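Local coordinates for nucleotidyl transferase AbiEii/AbiGii toxin family protein (Mycobacterium tuberculosis, PDB 6Y56) that is the toxin MenT4 of a toxin-antitoxin system and, as an AbiEii-family nucleotidyltransferase, probably transfers nucleotides, at residues A[145-148]-A[149-153]; A[267-270]-A[271-275]; A[279-282]-A[283-287]. All blocks are in the same frame, centred on the assembly; numbering follows the deposited sequence.

The three contacts are local, each between side chains a turn or so apart in one continuous piece of chain, and they occupy two separate regions. Contact 1 sits in the loop between strands 138-141 and 157-160, beside helix 19-38. Contacts 2 and 3 lie on the opposite side of the chain's centre: the centre of contact 1 is about 48 Å from that of contact 2 and about 47 Å from that of contact 3. Contacts 2 and 3 have centres about 11 Å apart and belong to successive helices, 268-273 and 281-292. They touch directly, Arg272 NE meeting Glu283 OE1 at 2.8 Å in a salt bridge, while Trp273 packs on Ala287.

Contact 1 of 3, residues A[145-148]-A[149-153]; sequences LPIH and KAYGF
His148 and Tyr151 both carry CG beside the backbone N and anti to the carbonyl carbon (chi1 -61° and -75°), and these torsions send the two side chains off side by side in the same direction. The phenol ring of Tyr151 is thereby laid against the backbone of His148: His148 CA sits 3.8 Å from the centroid of the Tyr151 ring, directly over its face, in a CH-pi contact. The two ring planes are inclined at 46°, and the phenol oxygen arrives near the imidazole plane at its edge, with Tyr151 OH 3.4 Å from His148 CD2. Ile147 slants past the phenol, its CG2 branch lying 4.3 Å from Tyr151 CE1.

The backbone makes successive 3-10 turns. Ala150 N donates to Ile147 O at 2.9 Å, and equivalent i to i-3 bonds join Lys149 to Pro146 and Tyr151 to His148. Lys149 folds its aliphatic chain back over the first of these turns, so that CB and CG lie alongside Pro146 O. Beyond the 3-10 segment the chain turns at Gly152, in a positive-phi conformation suited to glycine. A water bridges the turn by donating to His148 O at 2.8 Å and to Phe153 O at 2.7 Å.

The polar end of Tyr151 is engaged by helix 19-38, where its hydroxyl hydrogen-bonds to Asp29, and Val26 of the same helix touches both Ile147 and Tyr151. Chemically, the phenol uses its face for carbon contact with His148 CA and its hydroxyl for Asp29: carbon packing and the bond to Asp29 together probably restrict rotation of the phenol, while His148 O serves a backbone amide and water at once.

Contact 2 of 3, residues A[267-270]-A[271-275]; sequences DADE and QRWAA
Asp269 and Trp273 run side by side in the same direction, with the carboxylate and indole planes only 25° apart. Asp269 CB lies over the face of the six-membered ring, 3.8 Å from its centroid, and Asp269 O covers the same indole nearer its rim while accepting from Trp273 N.

Arg272 also points the same way as Asp269, but its guanidinium is turned almost perpendicular to the carboxylate, the planes being 84° apart. A bend at chi3 (71°) folds the arginine back, and NH2 donates within its own plane to Asp269 OD1 at 2.7 Å. The oxygen is met from above the carboxylate plane, and NH1 adds a weak bond to the same atom. Arg272 NE and Trp273 NE1 both reach Glu283 OE1 of helix 281-292.

At the start of the helix the side chains of Asp267 and Glu270 reach toward each other's backbone. Glu270 N donates to Asp267 OD1 at 2.8 Å, and Asp267 N returns a bond to Glu270 OE1 at 3.0 Å. Arg201 of helix 196-212 pairs with both carboxylates. This reciprocal pairing is the capping box, with Asp267 as N-cap of helix 268-273.

Contact 3 of 3, residues A[279-282]-A[283-287]; sequences RHRR and EVENA
From His280, at the N-cap position, the chain enters helix 281-292 with regular i to i-4 bonds. Val284 N donates to His280 O at 2.9 Å and Glu285 N to Arg281 O at 2.8 Å, and Asn286 N continues the series on Arg282 O. In the first turn a water accepts from Glu283 N and donates to Arg279 O, linking the backbone on the two sides of the N-cap.

Arg282 supplies the main side-chain contacts. Its CG is anti to the backbone N (chi1 -177°), and bends at chi2 and chi3 carry the guanidinium forward along the helix to meet residues of the next turn. Two different sides of this flat group are used. Glu285 OE1 stands over one face, 2.7 Å from Arg282 NH1, in a salt bridge held by charge alone, since no N-H points at the oxygen. Glu285 CB lies 3.2 Å above the guanidinium plane, toward its rim. Asn286 OD1 instead comes to the edge and receives a short but weak, bent hydrogen bond from Arg282 NH2 (2.6 Å, 129°).

The other carboxylate oxygen of Glu285 turns to Arg281. Arg281 CG packs 3.5 Å from Glu285 OE2, whereas the charged ends are joined through a water that accepts from Arg281 NH1 and donates to Glu285 OE2. His280 CD2 lies 3.8 Å from Glu283 OE1, with the ring and carboxylate planes 39° apart.

Outside the two segments, the guanidinium of Arg281 pairs with Glu278 and Asp213, and Glu283 faces helix 268-273. Val284 is buried against Leu205 and Trp208 of helix 196-212 and also touches Trp273, so the start of helix 281-292 packs against both of these helices.

Contact 1 of 3, residues A[145-148]-A[149-153]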
# COMPACT_ATOMS: atom_id res chain seq x y z
N LEU A 145 4.66 18.24 4.29
CA LEU A 145 3.98 18.91 3.19
C LEU A 145 3.37 20.21 3.71
O LEU A 145 3.04 20.30 4.89
CB LEU A 145 2.87 18.02 2.62
CG LEU A 145 3.32 16.65 2.09
CD1 LEU A 145 2.12 15.89 1.51
CD2 LEU A 145 4.42 16.78 1.06
N PRO A 146 3.21 21.22 2.85
CA PRO A 146 2.72 22.52 3.33
C PRO A 146 1.41 22.49 4.11
O PRO A 146 1.28 23.15 5.15
CB PRO A 146 2.61 23.34 2.04
CG PRO A 146 3.68 22.77 1.16
CD PRO A 146 3.67 21.28 1.45
N ILE A 147 0.42 21.72 3.64
CA ILE A 147 -0.87 21.73 4.31
C ILE A 147 -0.79 21.18 5.73
O ILE A 147 -1.65 21.50 6.56
CB ILE A 147 -1.93 20.96 3.48
CG1 ILE A 147 -3.35 21.34 3.90
CG2 ILE A 147 -1.66 19.44 3.53
CD1 ILE A 147 -4.41 21.05 2.86
N HIS A 148 0.24 20.39 6.06
CA HIS A 148 0.36 19.87 7.41
C HIS A 148 0.48 20.98 8.44
O HIS A 148 0.14 20.79 9.61
CB HIS A 148 1.57 18.94 7.55
CG HIS A 148 1.51 17.73 6.66
ND1 HIS A 148 2.60 16.92 6.46
CD2 HIS A 148 0.50 17.19 5.95
CE1 HIS A 148 2.27 15.93 5.66
NE2 HIS A 148 1.00 16.07 5.32
N LYS A 149 0.97 22.16 8.03
CA LYS A 149 1.09 23.28 8.96
C LYS A 149 -0.27 23.77 9.45
O LYS A 149 -0.33 24.46 10.47
CB LYS A 149 1.84 24.43 8.29
CG LYS A 149 3.30 24.12 7.98
CD LYS A 149 4.06 25.38 7.61
CE LYS A 149 4.00 25.64 6.11
NZ LYS A 149 3.42 26.97 5.78
N ALA A 150 -1.35 23.42 8.77
CA ALA A 150 -2.68 23.88 9.16
C ALA A 150 -3.41 22.90 10.07
O ALA A 150 -4.56 23.19 10.46
CB ALA A 150 -3.53 24.16 7.92
N TYR A 151 -2.80 21.77 10.43
CA TYR A 151 -3.54 20.71 11.11
C TYR A 151 -3.81 21.04 12.58
O TYR A 151 -4.86 20.65 13.11
CB TYR A 151 -2.77 19.39 11.03
CG TYR A 151 -2.81 18.70 9.68
CD1 TYR A 151 -3.47 19.27 8.60
CD2 TYR A 151 -2.18 17.48 9.50
CE1 TYR A 151 -3.51 18.63 7.36
CE2 TYR A 151 -2.21 16.84 8.28
CZ TYR A 151 -2.88 17.41 7.22
OH TYR A 151 -2.90 16.75 6.01
N GLY A 152 -2.89 21.70 13.26
CA GLY A 152 -3.03 21.93 14.68
C GLY A 152 -2.53 20.81 15.57
O GLY A 152 -2.70 20.88 16.79
N PHE A 153 -1.94 19.76 14.99
CA PHE A 153 -1.22 18.74 15.73
C PHE A 153 -0.04 18.32 14.87
O PHE A 153 -0.02 18.57 13.67
CB PHE A 153 -2.10 17.52 16.03
CG PHE A 153 -2.82 16.99 14.82
CD1 PHE A 153 -2.20 16.06 13.99
CD2 PHE A 153 -4.09 17.43 14.50
CE1 PHE A 153 -2.85 15.58 12.87
CE2 PHE A 153 -4.75 16.95 13.37
CZ PHE A 153 -4.12 16.02 12.56
O HOH W 1 0.78 18.47 11.12
O HOH W 2 0.11 21.78 12.64

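Contact 2 of 3, residues A[267-270]-A[271-275]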
# COMPACT_ATOMS: atom_id res chain seq x y z
N ASP A 267 17.25 -18.10 -8.44
CA ASP A 267 18.20 -19.15 -8.11
C ASP A 267 17.50 -20.50 -8.07
O ASP A 267 16.29 -20.61 -8.30
CB ASP A 267 19.01 -18.79 -6.86
CG ASP A 267 18.19 -18.75 -5.59
OD1 ASP A 267 17.12 -19.40 -5.52
OD2 ASP A 267 18.62 -18.07 -4.64
N ALA A 268 18.26 -21.56 -7.77
CA ALA A 268 17.69 -22.90 -7.83
C ALA A 268 16.54 -23.06 -6.84
O ALA A 268 15.51 -23.67 -7.17
CB ALA A 268 18.78 -23.96 -7.60
N ASP A 269 16.69 -22.52 -5.63
CA ASP A 269 15.63 -22.63 -4.63
C ASP A 269 14.38 -21.87 -5.08
O ASP A 269 13.27 -22.40 -5.03
CB ASP A 269 16.12 -22.10 -3.29
CG ASP A 269 17.10 -23.05 -2.59
OD1 ASP A 269 17.13 -24.25 -2.92
OD2 ASP A 269 17.83 -22.56 -1.71
N GLU A 270 14.56 -20.64 -5.56
CA GLU A 270 13.44 -19.83 -6.03
C GLU A 270 12.70 -20.52 -7.17
O GLU A 270 11.47 -20.49 -7.23
CB GLU A 270 13.96 -18.45 -6.43
CG GLU A 270 14.34 -17.63 -5.20
CD GLU A 270 15.30 -16.48 -5.45
OE1 GLU A 270 15.77 -16.29 -6.59
OE2 GLU A 270 15.60 -15.76 -4.48
N GLN A 271 13.44 -21.16 -8.09
CA GLN A 271 12.81 -21.85 -9.20
C GLN A 271 11.98 -23.03 -8.72
O GLN A 271 10.92 -23.32 -9.29
CB GLN A 271 13.87 -22.31 -10.20
CG GLN A 271 14.51 -21.15 -10.92
CD GLN A 271 15.47 -21.60 -12.01
OE1 GLN A 271 15.23 -22.60 -12.69
NE2 GLN A 271 16.55 -20.84 -12.18
N ARG A 272 12.45 -23.73 -7.69
CA ARG A 272 11.66 -24.81 -7.10
C ARG A 272 10.40 -24.26 -6.43
O ARG A 272 9.30 -24.78 -6.63
CB ARG A 272 12.53 -25.56 -6.09
CG ARG A 272 11.83 -26.70 -5.38
CD ARG A 272 12.82 -27.60 -4.61
NE ARG A 272 13.36 -26.94 -3.44
CZ ARG A 272 14.56 -26.36 -3.40
NH1 ARG A 272 15.34 -26.37 -4.47
NH2 ARG A 272 14.97 -25.77 -2.28
N TRP A 273 10.55 -23.19 -5.65
CA TRP A 273 9.41 -22.66 -4.91
C TRP A 273 8.37 -22.06 -5.83
O TRP A 273 7.18 -22.04 -5.49
CB TRP A 273 9.88 -21.65 -3.87
CG TRP A 273 10.80 -22.27 -2.87
CD1 TRP A 273 10.81 -23.57 -2.48
CD2 TRP A 273 11.85 -21.62 -2.16
NE1 TRP A 273 11.81 -23.78 -1.56
CE2 TRP A 273 12.47 -22.59 -1.35
CE3 TRP A 273 12.34 -20.31 -2.14
CZ2 TRP A 273 13.55 -22.29 -0.52
CZ3 TRP A 273 13.40 -20.01 -1.32
CH2 TRP A 273 13.99 -20.99 -0.51
N ALA A 274 8.80 -21.58 -7.01
CA ALA A 274 7.90 -20.99 -7.99
C ALA A 274 6.80 -21.95 -8.42
O ALA A 274 5.80 -21.51 -9.00
CB ALA A 274 8.70 -20.49 -9.20
N ALA A 275 6.96 -23.25 -8.17
CA ALA A 275 5.89 -24.20 -8.45
C ALA A 275 4.64 -23.95 -7.60
O ALA A 275 3.56 -24.43 -7.96
CB ALA A 275 6.41 -25.62 -8.23

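Contact 3 of 3, residues A[279-282]-A[283-287]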
# COMPACT_ATOMS: atom_id res chain seq x y z
N ARG A 279 4.10 -28.94 -0.84
CA ARG A 279 5.17 -29.78 -0.30
C ARG A 279 6.39 -28.97 0.10
O ARG A 279 7.23 -29.48 0.86
CB ARG A 279 5.57 -30.87 -1.29
CG ARG A 279 6.21 -30.35 -2.57
CD ARG A 279 6.36 -31.47 -3.58
NE ARG A 279 7.70 -31.52 -4.16
CZ ARG A 279 8.01 -31.02 -5.36
NH1 ARG A 279 7.07 -30.45 -6.10
NH2 ARG A 279 9.26 -31.09 -5.80
N HIS A 280 6.53 -27.74 -0.38
CA HIS A 280 7.67 -26.90 -0.04
C HIS A 280 7.41 -25.98 1.14
O HIS A 280 8.25 -25.11 1.41
CB HIS A 280 8.12 -26.09 -1.27
CG HIS A 280 8.54 -26.94 -2.43
ND1 HIS A 280 8.03 -26.76 -3.69
CD2 HIS A 280 9.41 -27.97 -2.51
CE1 HIS A 280 8.58 -27.65 -4.51
NE2 HIS A 280 9.42 -28.39 -3.82
N ARG A 281 6.32 -26.19 1.89
CA ARG A 281 5.96 -25.26 2.96
C ARG A 281 7.09 -25.07 3.96
O ARG A 281 7.39 -23.94 4.36
CB ARG A 281 4.70 -25.72 3.69
CG ARG A 281 4.31 -24.77 4.81
CD ARG A 281 2.97 -25.12 5.44
NE ARG A 281 1.90 -25.19 4.46
CZ ARG A 281 1.16 -24.16 4.07
NH1 ARG A 281 1.39 -22.95 4.57
NH2 ARG A 281 0.20 -24.33 3.18
N ARG A 282 7.71 -26.17 4.40
CA ARG A 282 8.78 -26.06 5.39
C ARG A 282 9.98 -25.29 4.84
O ARG A 282 10.59 -24.49 5.55
CB ARG A 282 9.20 -27.46 5.86
CG ARG A 282 10.27 -27.45 6.94
CD ARG A 282 9.77 -26.78 8.20
NE ARG A 282 10.29 -25.42 8.34
CZ ARG A 282 9.87 -24.56 9.26
NH1 ARG A 282 8.92 -24.91 10.12
NH2 ARG A 282 10.40 -23.34 9.32
N GLU A 283 10.33 -25.53 3.57
CA GLU A 283 11.43 -24.77 2.96
C GLU A 283 11.10 -23.29 2.90
O GLU A 283 11.97 -22.44 3.14
CB GLU A 283 11.71 -25.30 1.56
CG GLU A 283 12.11 -26.77 1.53
CD GLU A 283 12.39 -27.28 0.13
OE1 GLU A 283 12.43 -26.49 -0.82
OE2 GLU A 283 12.58 -28.51 -0.01
N VAL A 284 9.85 -22.96 2.56
CA VAL A 284 9.43 -21.56 2.48
C VAL A 284 9.43 -20.92 3.86
O VAL A 284 9.89 -19.79 4.04
CB VAL A 284 8.06 -21.48 1.77
CG1 VAL A 284 7.42 -20.11 1.93
CG2 VAL A 284 8.22 -21.83 0.28
N GLU A 285 8.92 -21.64 4.87
CA GLU A 285 8.98 -21.14 6.24
C GLU A 285 10.41 -20.88 6.67
O GLU A 285 10.71 -19.86 7.30
CB GLU A 285 8.31 -22.13 7.19
CG GLU A 285 6.82 -22.28 6.96
CD GLU A 285 6.18 -23.34 7.85
OE1 GLU A 285 6.92 -24.17 8.43
OE2 GLU A 285 4.94 -23.34 7.96
N ASN A 286 11.32 -21.79 6.32
CA ASN A 286 12.73 -21.61 6.67
C ASN A 286 13.33 -20.42 5.93
O ASN A 286 14.13 -19.67 6.51
CB ASN A 286 13.53 -22.88 6.37
CG ASN A 286 13.31 -23.98 7.41
OD1 ASN A 286 12.80 -23.73 8.50
ND2 ASN A 286 13.70 -25.19 7.06
N ALA A 287 12.97 -20.24 4.66
CA ALA A 287 13.48 -19.10 3.89
C ALA A 287 12.99 -17.79 4.48
O ALA A 287 13.73 -16.80 4.51
CB ALA A 287 13.06 -19.23 2.43
O HOH W 3 9.27 -28.22 2.52
O HOH W 4 3.54 -21.69 6.36